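Local atomic coordinates of ADP-ribosylation factor guanine nucleotide-exchange factor SEC7 (Saccharomyces cerevisiae, PDB entry 4OIY), a protein that activates the small GTPase ARF1 at the trans-Golgi network as a guanine nucleotide exchange factor, of which this chain is the catalytic Sec7 domain. Residues 10-15 / 33-38; 17-22 / 52-57; 138-143 / 159-164; 145-150 / 185-190. All blocks are in the same frame, centred on the assembly; numbering follows the deposited sequence.

Contact 1 (10-15 / 33-38); sequences TALSEC and KGFLKD
Leu12 and Phe35 bring their CA atoms to 7.5 Å where the first turn of helix 11-21 faces the loop that leaves helix 23-32; no hydrogen bond crosses, and the gap is filled by side chains. The phenyl ring of Phe35 is the centrepiece. Leu12, with CG anti to the backbone N (chi1 178°), carries its CD1 methyl over one face, 4.1 Å from the ring centroid and offset toward the rim, a CH-pi contact. Phe35 CZ also abuts the backbone, 3.5 Å from Leu12 N. Ala11 CB meets the ring edge in its plane. Cys15 SG lies obliquely to the ring, 3.8 Å from Phe35 CD2, as a sulfur-aromatic contact. Lys33 bends at its last two torsions, which carries CE to 3.3 Å from Cys15 SG and sets NZ 3.5 Å from Ala11 CB. Gly34, at positive phi, closes helix 23-32 with a Schellman motif, while Thr10 caps helix 11-21 by accepting from Ser13 N. Leu30 of helix 23-32 touches both Cys15 and Phe35. The chemistry is thus largely apolar, Lys33 contributing chiefly its methylenes; its NZ and Glu14 OE1, 5.0 Å apart, are opposite in charge but not in contact, so at most long-range attraction is likely.

Contact 2 (17-22 / 52-57); sequences AIFNNK and EGLDMA
Asn20, on the last turn of helix 11-21, meets Asp55 at the start of helix 56-64, and its amide bonds to the backbone there at two points. Its CB points toward the opposing loop, and CG stands anti to the carbonyl carbon (chi1 -73°), which directs the amide across the gap; CG lies 3.6 Å from Asp55 N. The two ends of the amide take different partners. OD1, 3.3 Å from Asp55 CB, accepts from Asp55 N at 2.8 Å in a nearly straight bond (171° at the hydrogen), although the donor sits above the carbonyl plane of the amide, 39° out of it. ND2 reaches back to Gly53 O at 3.4 Å, a weak bond. The amide spans Leu54, gripping the backbone on both sides of it, just ahead of the N terminus of helix 56-64 in this all-helical Sec7 domain. Asp55 is the N-cap of that helix: its CB faces Asn20, but the carboxylate turns away to the helix N terminus, where OD1 accepts from Ala58 N and, weakly, from Ala57 N. Without the amide, as with an alanine replacing Asn20, Asp55 N is likely to lose its acceptor and Gly53 O its weak donor. One residue earlier, Phe19 CD1 touches Leu54 CD2 at 4.0 Å, the two side chains roughly perpendicular, and both also pack on Leu48 and Val59.

Contact 3 (138-143 / 159-164); sequences YSLIML and QEFLEN
Phe161 points its ring into the groove beside Ser139, Leu140 and Leu143, joining two nearly antiparallel helices of the all-helical Sec7 domain, 130-148 and 158-164. The axes of the segments run at 157° and come within 10.6 Å, a spacing bridged mainly by this one aromatic side chain. With CG anti to the backbone N (chi1 180°), the phenylalanine stretches out from its helix, and the helix opposite meets it from several directions. Leu143 lies athwart it and sets its CD2 methyl over one face, 4.0 Å from the ring centroid and offset toward the rim, in a CH-pi contact. Leu140 sends its CB away from the other helix, but its end returns at a slant and brings CD2 to 3.7 Å from Phe161 CZ, at the far end of the ring. Ser139 OG lies obliquely to the ring, 3.2 Å from Phe161 CE1; this hydroxyl has its polar partner in Asn165 ND2, which also bonds to Phe161 O. Were the ring of Phe161 cut back to a valine, the space between the helices would probably be left partly unfilled, and the CD2 methyls of Leu140 and Leu143 without the ring they pack against. Leu143 extends the packing to Phe183 of helix 176-188, whereas Leu140 leans on Ile88, Val89 and Leu92 of helix 88-96. Toward the more exposed side, Met142 runs roughly perpendicular to Asn164; the bend at its last torsion (63°) carries CE to 3.3 Å from Asn164 ND2.

Contact 4 (145-150 / 185-190); sequences TDLHSS and EIANNE
The C-terminal ends of two helices of the Sec7 domain, 130-148 and 176-188, meet here, and His148 in the final turn of the first engages the last turn of the second and the residues just after it. Its imidazole is held between side chains: Glu190 CB stands over the centre of one face, 3.5 Å from the ring centroid, in a CH-pi contact, while CB of its own neighbour Leu147 covers the opposite face nearer the rim. Glu190, extended beyond CG, runs past the histidine in the opposite sense; its carboxylate is nearly parallel to the ring (planes 7° apart), and CD lies 3.4 Å from His148 CB. The carboxylate is thus beside the root of the histidine and not paired with its nitrogens; OE1 remains 4.8 Å from His148 ND1. Around the ring edge, NE2 donates to Ala187 O at 3.3 Å. This bond is bent, 140° at the hydrogen, and although the oxygen lies near the imidazole plane, the donor approaches from above the carbonyl plane. At the other ring nitrogen, ND1 lies in a weak bond with Asn144 O, and the contacts together probably limit turning of the ring. Leu147 CD1 also packs on Ala187, 3.8 Å from its CB, and more loosely on Ile186. Ile186 in turn reaches Val89 of helix 88-96, while Asn189 O accepts from Arg93, tying the end of helix 176-188 to that third helix.

From the N terminus, helix 11-21 enters two contacts in succession. Contact 1 closes the loop round helix 23-32, and contact 2 reaches further, past helix 41-50 to the start of helix 56-64; their segments alternate along the chain, so the two closures cross. Together they gather the N-terminal helices. Contacts 3 and 4 come later, in series with the first pair, and repeat the crossing pattern on helix 130-148: one returns from helix 158-164, the other from the end of helix 176-188. Their centres lie 11 Å apart, and they touch where Leu143 and Leu140 pack on Ile186. Contacts 1 and 3 fall on opposite sides of the chain's centre, with centres 43 Å apart.

Contact 1 (10-15 / 33-38)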
loop_
_atom_site.group_PDB
_atom_site.type_symbol
_atom_site.label_atom_id
_atom_site.label_comp_id
_atom_site.label_asym_id
_atom_site.label_seq_id
_atom_site.Cartn_x
_atom_site.Cartn_y
_atom_site.Cartn_z
ATOM N N THR A 10 28.173 5.680 -2.641
ATOM C CA THR A 10 28.357 4.354 -2.066
ATOM C C THR A 10 27.888 3.291 -3.058
ATOM O O THR A 10 27.111 3.582 -3.971
ATOM C CB THR A 10 27.556 4.147 -0.773
ATOM O OG1 THR A 10 26.163 4.358 -1.042
ATOM C CG2 THR A 10 28.016 5.094 0.337
ATOM N N ALA A 11 28.361 2.066 -2.862
ATOM C CA ALA A 11 27.939 0.920 -3.663
ATOM C C ALA A 11 26.424 0.714 -3.582
ATOM O O ALA A 11 25.775 0.449 -4.597
ATOM C CB ALA A 11 28.668 -0.337 -3.202
ATOM N N LEU A 12 25.869 0.847 -2.381
ATOM C CA LEU A 12 24.422 0.718 -2.184
ATOM C C LEU A 12 23.666 1.812 -2.929
ATOM O O LEU A 12 22.638 1.537 -3.538
ATOM C CB LEU A 12 24.050 0.757 -0.702
ATOM C CG LEU A 12 22.557 0.678 -0.342
ATOM C CD1 LEU A 12 21.911 -0.584 -0.898
ATOM C CD2 LEU A 12 22.372 0.746 1.165
ATOM N N SER A 13 24.157 3.046 -2.875
ATOM C CA SER A 13 23.493 4.151 -3.573
ATOM C C SER A 13 23.500 3.936 -5.086
ATOM O O SER A 13 22.523 4.234 -5.766
ATOM C CB SER A 13 24.128 5.495 -3.203
ATOM O OG SER A 13 23.901 5.785 -1.830
ATOM N N GLU A 14 24.588 3.383 -5.608
ATOM C CA GLU A 14 24.645 3.013 -7.021
ATOM C C GLU A 14 23.576 1.973 -7.370
ATOM O O GLU A 14 22.911 2.102 -8.395
ATOM C CB GLU A 14 26.042 2.505 -7.392
ATOM C CG GLU A 14 27.089 3.612 -7.431
ATOM C CD GLU A 14 28.511 3.104 -7.628
ATOM O OE1 GLU A 14 28.802 1.944 -7.275
ATOM O OE2 GLU A 14 29.356 3.883 -8.127
ATOM N N CYS A 15 23.400 0.972 -6.512
ATOM C CA CYS A 15 22.370 -0.062 -6.714
ATOM C C CYS A 15 20.952 0.507 -6.635
ATOM O O CYS A 15 20.056 0.071 -7.364
ATOM C CB CYS A 15 22.502 -1.178 -5.676
ATOM S SG CYS A 15 23.916 -2.284 -5.886
ATOM N N LYS A 33 26.383 -8.109 -5.800
ATOM C CA LYS A 33 27.144 -7.249 -4.895
ATOM C C LYS A 33 26.926 -7.551 -3.410
ATOM O O LYS A 33 27.548 -6.923 -2.556
ATOM C CB LYS A 33 26.835 -5.780 -5.187
ATOM C CG LYS A 33 27.292 -5.337 -6.568
ATOM C CD LYS A 33 26.780 -3.953 -6.939
ATOM C CE LYS A 33 27.158 -2.895 -5.911
ATOM N NZ LYS A 33 28.624 -2.819 -5.652
ATOM N N GLY A 34 26.047 -8.505 -3.105
ATOM C CA GLY A 34 25.859 -8.983 -1.737
ATOM C C GLY A 34 24.849 -8.224 -0.893
ATOM O O GLY A 34 24.719 -8.487 0.305
ATOM N N PHE A 35 24.130 -7.287 -1.504
ATOM C CA PHE A 35 23.112 -6.512 -0.786
ATOM C C PHE A 35 21.801 -7.277 -0.642
ATOM O O PHE A 35 20.967 -6.925 0.191
ATOM C CB PHE A 35 22.849 -5.182 -1.494
ATOM C CG PHE A 35 23.966 -4.194 -1.353
ATOM C CD1 PHE A 35 24.317 -3.704 -0.103
ATOM C CD2 PHE A 35 24.664 -3.745 -2.464
ATOM C CE1 PHE A 35 25.345 -2.792 0.038
ATOM C CE2 PHE A 35 25.693 -2.829 -2.328
ATOM C CZ PHE A 35 26.034 -2.353 -1.076
ATOM N N LEU A 36 21.632 -8.314 -1.458
ATOM C CA LEU A 36 20.411 -9.107 -1.488
ATOM C C LEU A 36 20.768 -10.591 -1.458
ATOM O O LEU A 36 21.562 -11.066 -2.273
ATOM C CB LEU A 36 19.628 -8.755 -2.752
ATOM C CG LEU A 36 18.189 -9.240 -2.899
ATOM C CD1 LEU A 36 17.333 -8.803 -1.720
ATOM C CD2 LEU A 36 17.603 -8.738 -4.208
ATOM N N LYS A 37 20.179 -11.317 -0.512
ATOM C CA LYS A 37 20.498 -12.730 -0.291
ATOM C C LYS A 37 20.220 -13.577 -1.531
ATOM O O LYS A 37 21.062 -14.365 -1.967
ATOM C CB LYS A 37 19.684 -13.262 0.892
ATOM C CG LYS A 37 20.108 -14.631 1.395
ATOM C CD LYS A 37 19.157 -15.127 2.475
ATOM C CE LYS A 37 19.651 -16.416 3.115
ATOM N NZ LYS A 37 20.916 -16.222 3.880
ATOM N N ASP A 38 19.026 -13.409 -2.086
ATOM C CA ASP A 38 18.597 -14.151 -3.262
ATOM C C ASP A 38 17.403 -13.428 -3.881
ATOM O O ASP A 38 17.025 -12.351 -3.414
ATOM C CB ASP A 38 18.252 -15.601 -2.881
ATOM C CG ASP A 38 17.254 -15.691 -1.737
ATOM O OD1 ASP A 38 16.256 -14.941 -1.747
ATOM O OD2 ASP A 38 17.460 -16.528 -0.827
#

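Contact 2 (17-22 / 52-57)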
loop_
_atom_site.group_PDB
_atom_site.type_symbol
_atom_site.label_atom_id
_atom_site.label_comp_id
_atom_site.label_asym_id
_atom_site.label_seq_id
_atom_site.Cartn_x
_atom_site.Cartn_y
_atom_site.Cartn_z
ATOM N N ALA A 17 20.161 3.567 -7.439
ATOM C CA ALA A 17 19.981 4.281 -8.704
ATOM C C ALA A 17 19.581 3.324 -9.826
ATOM O O ALA A 17 18.695 3.642 -10.630
ATOM C CB ALA A 17 21.247 5.045 -9.076
ATOM N N ILE A 18 20.214 2.154 -9.869
ATOM C CA ILE A 18 19.862 1.138 -10.866
ATOM C C ILE A 18 18.411 0.712 -10.650
ATOM O O ILE A 18 17.646 0.610 -11.608
ATOM C CB ILE A 18 20.805 -0.083 -10.806
ATOM C CG1 ILE A 18 22.229 0.326 -11.190
ATOM C CG2 ILE A 18 20.323 -1.191 -11.735
ATOM C CD1 ILE A 18 23.271 -0.709 -10.838
ATOM N N PHE A 19 18.027 0.495 -9.397
ATOM C CA PHE A 19 16.649 0.082 -9.094
ATOM C C PHE A 19 15.647 1.125 -9.560
ATOM O O PHE A 19 14.630 0.797 -10.157
ATOM C CB PHE A 19 16.448 -0.168 -7.597
ATOM C CG PHE A 19 15.034 -0.544 -7.244
ATOM C CD1 PHE A 19 14.085 0.425 -6.949
ATOM C CD2 PHE A 19 14.647 -1.869 -7.253
ATOM C CE1 PHE A 19 12.779 0.066 -6.653
ATOM C CE2 PHE A 19 13.348 -2.233 -6.953
ATOM C CZ PHE A 19 12.409 -1.266 -6.656
ATOM N N ASN A 20 15.918 2.387 -9.259
ATOM C CA ASN A 20 14.976 3.448 -9.583
ATOM C C ASN A 20 14.833 3.634 -11.089
ATOM O O ASN A 20 13.792 4.087 -11.558
ATOM C CB ASN A 20 15.375 4.763 -8.906
ATOM C CG ASN A 20 15.129 4.754 -7.407
ATOM O OD1 ASN A 20 14.289 4.014 -6.900
ATOM N ND2 ASN A 20 15.860 5.594 -6.686
ATOM N N ASN A 21 15.872 3.277 -11.834
ATOM C CA ASN A 21 15.833 3.316 -13.289
ATOM C C ASN A 21 15.090 2.108 -13.868
ATOM O O ASN A 21 14.287 2.247 -14.794
ATOM C CB ASN A 21 17.253 3.380 -13.845
ATOM C CG ASN A 21 17.286 3.407 -15.359
ATOM O OD1 ASN A 21 16.921 4.406 -15.988
ATOM N ND2 ASN A 21 17.723 2.304 -15.955
ATOM N N LYS A 22 15.385 0.921 -13.347
ATOM C CA LYS A 22 14.731 -0.294 -13.819
ATOM C C LYS A 22 14.794 -1.351 -12.734
ATOM O O LYS A 22 15.791 -2.052 -12.619
ATOM C CB LYS A 22 15.371 -0.821 -15.107
ATOM C CG LYS A 22 14.613 -2.014 -15.678
ATOM C CD LYS A 22 14.733 -2.166 -17.185
ATOM C CE LYS A 22 14.026 -1.057 -17.942
ATOM N NZ LYS A 22 12.698 -0.632 -17.436
ATOM N N GLU A 52 16.241 2.798 2.423
ATOM C CA GLU A 52 15.857 4.189 2.226
ATOM C C GLU A 52 16.302 4.654 0.851
ATOM O O GLU A 52 17.306 4.188 0.345
ATOM C CB GLU A 52 16.483 5.084 3.301
ATOM C CG GLU A 52 15.908 4.827 4.684
ATOM C CD GLU A 52 16.487 5.720 5.768
ATOM O OE1 GLU A 52 16.064 5.548 6.932
ATOM O OE2 GLU A 52 17.348 6.586 5.475
ATOM N N GLY A 53 15.552 5.575 0.253
ATOM C CA GLY A 53 15.965 6.191 -0.996
ATOM C C GLY A 53 15.378 5.575 -2.248
ATOM O O GLY A 53 15.710 6.004 -3.350
ATOM N N LEU A 54 14.516 4.567 -2.093
ATOM C CA LEU A 54 13.842 3.990 -3.247
ATOM C C LEU A 54 12.714 4.916 -3.671
ATOM O O LEU A 54 12.026 5.497 -2.827
ATOM C CB LEU A 54 13.302 2.591 -2.948
ATOM C CG LEU A 54 14.315 1.547 -2.475
ATOM C CD1 LEU A 54 13.663 0.179 -2.366
ATOM C CD2 LEU A 54 15.532 1.468 -3.378
ATOM N N ASP A 55 12.552 5.074 -4.979
ATOM C CA ASP A 55 11.485 5.901 -5.517
ATOM C C ASP A 55 10.161 5.160 -5.323
ATOM O O ASP A 55 10.009 4.034 -5.773
ATOM C CB ASP A 55 11.750 6.193 -6.987
ATOM C CG ASP A 55 10.743 7.126 -7.574
ATOM O OD1 ASP A 55 9.650 6.645 -7.919
ATOM O OD2 ASP A 55 11.042 8.335 -7.699
ATOM N N MET A 56 9.210 5.791 -4.640
ATOM C CA MET A 56 7.963 5.109 -4.305
ATOM C C MET A 56 7.146 4.736 -5.524
ATOM O O MET A 56 6.413 3.753 -5.492
ATOM C CB MET A 56 7.135 5.956 -3.355
ATOM C CG MET A 56 7.782 6.033 -1.991
ATOM S SD MET A 56 6.555 6.342 -0.737
ATOM C CE MET A 56 6.189 8.043 -1.110
ATOM N N ALA A 57 7.265 5.520 -6.588
ATOM C CA ALA A 57 6.580 5.191 -7.831
ATOM C C ALA A 57 7.241 4.009 -8.524
ATOM O O ALA A 57 6.555 3.142 -9.057
ATOM C CB ALA A 57 6.523 6.392 -8.757
#

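Contact 3 (138-143 / 159-164)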
loop_
_atom_site.group_PDB
_atom_site.type_symbol
_atom_site.label_atom_id
_atom_site.label_comp_id
_atom_site.label_asym_id
_atom_site.label_seq_id
_atom_site.Cartn_x
_atom_site.Cartn_y
_atom_site.Cartn_z
ATOM N N TYR A 138 -11.433 1.274 -0.520
ATOM C CA TYR A 138 -11.646 2.208 -1.635
ATOM C C TYR A 138 -12.426 3.446 -1.216
ATOM O O TYR A 138 -12.128 4.554 -1.641
ATOM C CB TYR A 138 -12.372 1.540 -2.808
ATOM C CG TYR A 138 -11.488 0.582 -3.548
ATOM C CD1 TYR A 138 -10.679 1.021 -4.589
ATOM C CD2 TYR A 138 -11.434 -0.752 -3.189
ATOM C CE1 TYR A 138 -9.844 0.143 -5.256
ATOM C CE2 TYR A 138 -10.619 -1.634 -3.853
ATOM C CZ TYR A 138 -9.824 -1.180 -4.887
ATOM O OH TYR A 138 -9.004 -2.064 -5.537
ATOM N N SER A 139 -13.422 3.248 -0.355
ATOM C CA SER A 139 -14.208 4.370 0.131
ATOM C C SER A 139 -13.342 5.312 0.964
ATOM O O SER A 139 -13.508 6.529 0.906
ATOM C CB SER A 139 -15.397 3.865 0.944
ATOM O OG SER A 139 -16.191 4.934 1.386
ATOM N N LEU A 140 -12.414 4.742 1.727
ATOM C CA LEU A 140 -11.508 5.528 2.549
ATOM C C LEU A 140 -10.509 6.285 1.690
ATOM O O LEU A 140 -10.192 7.429 1.991
ATOM C CB LEU A 140 -10.778 4.646 3.563
ATOM C CG LEU A 140 -11.660 4.086 4.683
ATOM C CD1 LEU A 140 -10.961 2.972 5.438
ATOM C CD2 LEU A 140 -12.096 5.199 5.626
ATOM N N ILE A 141 -10.014 5.660 0.622
ATOM C CA ILE A 141 -9.107 6.350 -0.301
ATOM C C ILE A 141 -9.820 7.530 -0.959
ATOM O O ILE A 141 -9.260 8.627 -1.078
ATOM C CB ILE A 141 -8.557 5.388 -1.377
ATOM C CG1 ILE A 141 -7.553 4.414 -0.748
ATOM C CG2 ILE A 141 -7.881 6.165 -2.509
ATOM C CD1 ILE A 141 -7.233 3.222 -1.614
ATOM N N MET A 142 -11.064 7.318 -1.369
ATOM C CA MET A 142 -11.843 8.393 -2.003
ATOM C C MET A 142 -12.130 9.530 -1.029
ATOM O O MET A 142 -12.062 10.696 -1.392
ATOM C CB MET A 142 -13.159 7.859 -2.556
ATOM C CG MET A 142 -13.998 8.941 -3.204
ATOM S SD MET A 142 -15.410 8.299 -4.098
ATOM C CE MET A 142 -16.411 7.509 -2.864
ATOM N N LEU A 143 -12.459 9.180 0.209
ATOM C CA LEU A 143 -12.723 10.178 1.239
ATOM C C LEU A 143 -11.471 11.003 1.458
ATOM O O LEU A 143 -11.534 12.229 1.544
ATOM C CB LEU A 143 -13.134 9.499 2.550
ATOM C CG LEU A 143 -13.300 10.439 3.743
ATOM C CD1 LEU A 143 -14.446 11.417 3.537
ATOM C CD2 LEU A 143 -13.495 9.652 5.020
ATOM N N GLN A 159 -22.323 12.274 5.909
ATOM C CA GLN A 159 -23.520 11.615 5.393
ATOM C C GLN A 159 -23.235 10.850 4.100
ATOM O O GLN A 159 -23.644 9.697 3.951
ATOM C CB GLN A 159 -24.668 12.618 5.193
ATOM C CG GLN A 159 -25.934 11.990 4.607
ATOM C CD GLN A 159 -26.520 10.883 5.469
ATOM O OE1 GLN A 159 -26.339 10.868 6.680
ATOM N NE2 GLN A 159 -27.227 9.952 4.841
ATOM N N GLU A 160 -22.521 11.481 3.172
ATOM C CA GLU A 160 -22.183 10.840 1.905
ATOM C C GLU A 160 -21.284 9.620 2.096
ATOM O O GLU A 160 -21.455 8.608 1.421
ATOM C CB GLU A 160 -21.542 11.845 0.951
ATOM C CG GLU A 160 -22.569 12.783 0.338
ATOM C CD GLU A 160 -21.964 14.015 -0.302
ATOM O OE1 GLU A 160 -20.766 14.295 -0.087
ATOM O OE2 GLU A 160 -22.708 14.716 -1.024
ATOM N N PHE A 161 -20.343 9.718 3.027
ATOM C CA PHE A 161 -19.454 8.600 3.348
ATOM C C PHE A 161 -20.254 7.401 3.887
ATOM O O PHE A 161 -20.010 6.258 3.499
ATOM C CB PHE A 161 -18.384 9.059 4.330
ATOM C CG PHE A 161 -17.429 7.979 4.730
ATOM C CD1 PHE A 161 -16.562 7.418 3.799
ATOM C CD2 PHE A 161 -17.389 7.530 6.034
ATOM C CE1 PHE A 161 -15.675 6.423 4.169
ATOM C CE2 PHE A 161 -16.512 6.532 6.409
ATOM C CZ PHE A 161 -15.660 5.973 5.475
ATOM N N LEU A 162 -21.219 7.664 4.763
ATOM C CA LEU A 162 -22.122 6.622 5.257
ATOM C C LEU A 162 -22.890 5.975 4.116
ATOM O O LEU A 162 -22.971 4.747 4.030
ATOM C CB LEU A 162 -23.106 7.188 6.283
ATOM C CG LEU A 162 -22.491 7.814 7.531
ATOM C CD1 LEU A 162 -23.596 8.423 8.375
ATOM C CD2 LEU A 162 -21.668 6.826 8.344
ATOM N N GLU A 163 -23.436 6.795 3.218
ATOM C CA GLU A 163 -24.196 6.272 2.078
ATOM C C GLU A 163 -23.353 5.366 1.176
ATOM O O GLU A 163 -23.819 4.321 0.710
ATOM C CB GLU A 163 -24.775 7.416 1.254
ATOM C CG GLU A 163 -25.879 8.184 1.965
ATOM C CD GLU A 163 -26.264 9.457 1.244
ATOM O OE1 GLU A 163 -25.894 9.610 0.061
ATOM O OE2 GLU A 163 -26.938 10.307 1.869
ATOM N N ASN A 164 -22.111 5.774 0.958
ATOM C CA ASN A 164 -21.196 5.059 0.073
ATOM C C ASN A 164 -20.845 3.656 0.573
ATOM O O ASN A 164 -20.397 2.808 -0.202
ATOM C CB ASN A 164 -19.921 5.874 -0.146
ATOM C CG ASN A 164 -20.148 7.092 -1.026
ATOM O OD1 ASN A 164 -21.184 7.220 -1.691
ATOM N ND2 ASN A 164 -19.171 7.988 -1.051
#

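Contact 4 (145-150 / 185-190)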
loop_
_atom_site.group_PDB
_atom_site.type_symbol
_atom_site.label_atom_id
_atom_site.label_comp_id
_atom_site.label_asym_id
_atom_site.label_seq_id
_atom_site.Cartn_x
_atom_site.Cartn_y
_atom_site.Cartn_z
ATOM N N THR A 145 -8.970 11.605 -0.565
ATOM C CA THR A 145 -8.808 12.501 -1.707
ATOM C C THR A 145 -9.768 13.687 -1.621
ATOM O O THR A 145 -9.344 14.838 -1.733
ATOM C CB THR A 145 -9.028 11.741 -3.024
ATOM O OG1 THR A 145 -7.997 10.757 -3.184
ATOM C CG2 THR A 145 -8.992 12.680 -4.215
ATOM N N ASP A 146 -11.052 13.420 -1.399
ATOM C CA ASP A 146 -12.053 14.492 -1.425
ATOM C C ASP A 146 -11.914 15.460 -0.257
ATOM O O ASP A 146 -12.270 16.622 -0.387
ATOM C CB ASP A 146 -13.480 13.937 -1.497
ATOM C CG ASP A 146 -13.805 13.324 -2.856
ATOM O OD1 ASP A 146 -12.933 13.334 -3.759
ATOM O OD2 ASP A 146 -14.940 12.827 -3.013
ATOM N N LEU A 147 -11.392 15.001 0.877
ATOM C CA LEU A 147 -11.184 15.904 2.004
ATOM C C LEU A 147 -9.909 16.735 1.863
ATOM O O LEU A 147 -9.894 17.902 2.268
ATOM C CB LEU A 147 -11.169 15.141 3.332
ATOM C CG LEU A 147 -12.519 14.590 3.797
ATOM C CD1 LEU A 147 -12.369 13.963 5.171
ATOM C CD2 LEU A 147 -13.593 15.668 3.828
ATOM N N HIS A 148 -8.856 16.155 1.285
ATOM C CA HIS A 148 -7.519 16.753 1.340
ATOM C C HIS A 148 -6.871 17.151 0.010
ATOM O O HIS A 148 -6.007 18.031 -0.001
ATOM C CB HIS A 148 -6.573 15.801 2.075
ATOM C CG HIS A 148 -6.927 15.605 3.512
ATOM N ND1 HIS A 148 -7.430 14.419 4.005
ATOM C CD2 HIS A 148 -6.869 16.456 4.562
ATOM C CE1 HIS A 148 -7.665 14.551 5.297
ATOM N NE2 HIS A 148 -7.332 15.776 5.661
ATOM N N SER A 149 -7.255 16.513 -1.093
ATOM C CA SER A 149 -6.516 16.647 -2.357
ATOM C C SER A 149 -7.312 17.268 -3.495
ATOM O O SER A 149 -6.768 18.059 -4.277
ATOM C CB SER A 149 -6.026 15.276 -2.825
ATOM O OG SER A 149 -5.188 14.676 -1.865
ATOM N N SER A 150 -8.585 16.900 -3.601
ATOM C CA SER A 150 -9.357 17.148 -4.819
ATOM C C SER A 150 -9.487 18.627 -5.153
ATOM O O SER A 150 -9.770 19.450 -4.284
ATOM C CB SER A 150 -10.752 16.527 -4.728
ATOM O OG SER A 150 -11.455 16.685 -5.953
ATOM N N GLU A 185 -10.816 9.982 11.596
ATOM C CA GLU A 185 -9.408 9.612 11.480
ATOM C C GLU A 185 -8.812 10.153 10.183
ATOM O O GLU A 185 -7.725 10.738 10.188
ATOM C CB GLU A 185 -9.225 8.096 11.553
ATOM C CG GLU A 185 -9.477 7.531 12.945
ATOM C CD GLU A 185 -9.044 6.087 13.088
ATOM O OE1 GLU A 185 -7.994 5.718 12.538
ATOM O OE2 GLU A 185 -9.748 5.314 13.777
ATOM N N ILE A 186 -9.536 9.980 9.080
ATOM C CA ILE A 186 -9.084 10.488 7.788
ATOM C C ILE A 186 -9.085 12.011 7.792
ATOM O O ILE A 186 -8.112 12.624 7.364
ATOM C CB ILE A 186 -9.958 9.966 6.628
ATOM C CG1 ILE A 186 -9.786 8.449 6.465
ATOM C CG2 ILE A 186 -9.631 10.700 5.324
ATOM C CD1 ILE A 186 -8.482 8.022 5.831
ATOM N N ALA A 187 -10.178 12.609 8.259
ATOM C CA ALA A 187 -10.308 14.073 8.271
ATOM C C ALA A 187 -9.175 14.748 9.042
ATOM O O ALA A 187 -8.691 15.806 8.636
ATOM C CB ALA A 187 -11.656 14.487 8.846
ATOM N N ASN A 188 -8.749 14.137 10.144
ATOM C CA ASN A 188 -7.763 14.765 11.024
ATOM C C ASN A 188 -6.315 14.520 10.617
ATOM O O ASN A 188 -5.430 15.290 11.000
ATOM C CB ASN A 188 -7.979 14.304 12.465
ATOM C CG ASN A 188 -9.265 14.840 13.064
ATOM O OD1 ASN A 188 -9.825 15.828 12.585
ATOM N ND2 ASN A 188 -9.730 14.203 14.130
ATOM N N ASN A 189 -6.068 13.443 9.872
ATOM C CA ASN A 189 -4.724 13.116 9.393
ATOM C C ASN A 189 -4.757 12.464 8.007
ATOM O O ASN A 189 -5.028 11.268 7.872
ATOM C CB ASN A 189 -3.996 12.216 10.400
ATOM C CG ASN A 189 -3.663 12.938 11.702
ATOM O OD1 ASN A 189 -2.785 13.806 11.739
ATOM N ND2 ASN A 189 -4.370 12.595 12.772
ATOM N N GLU A 190 -4.488 13.279 6.987
ATOM C CA GLU A 190 -4.444 12.845 5.592
ATOM C C GLU A 190 -3.500 11.671 5.386
ATOM O O GLU A 190 -2.408 11.654 5.948
ATOM C CB GLU A 190 -3.965 14.011 4.723
ATOM C CG GLU A 190 -3.819 13.696 3.241
ATOM C CD GLU A 190 -3.316 14.877 2.427
ATOM O OE1 GLU A 190 -2.984 15.924 3.019
ATOM O OE2 GLU A 190 -3.261 14.757 1.187
#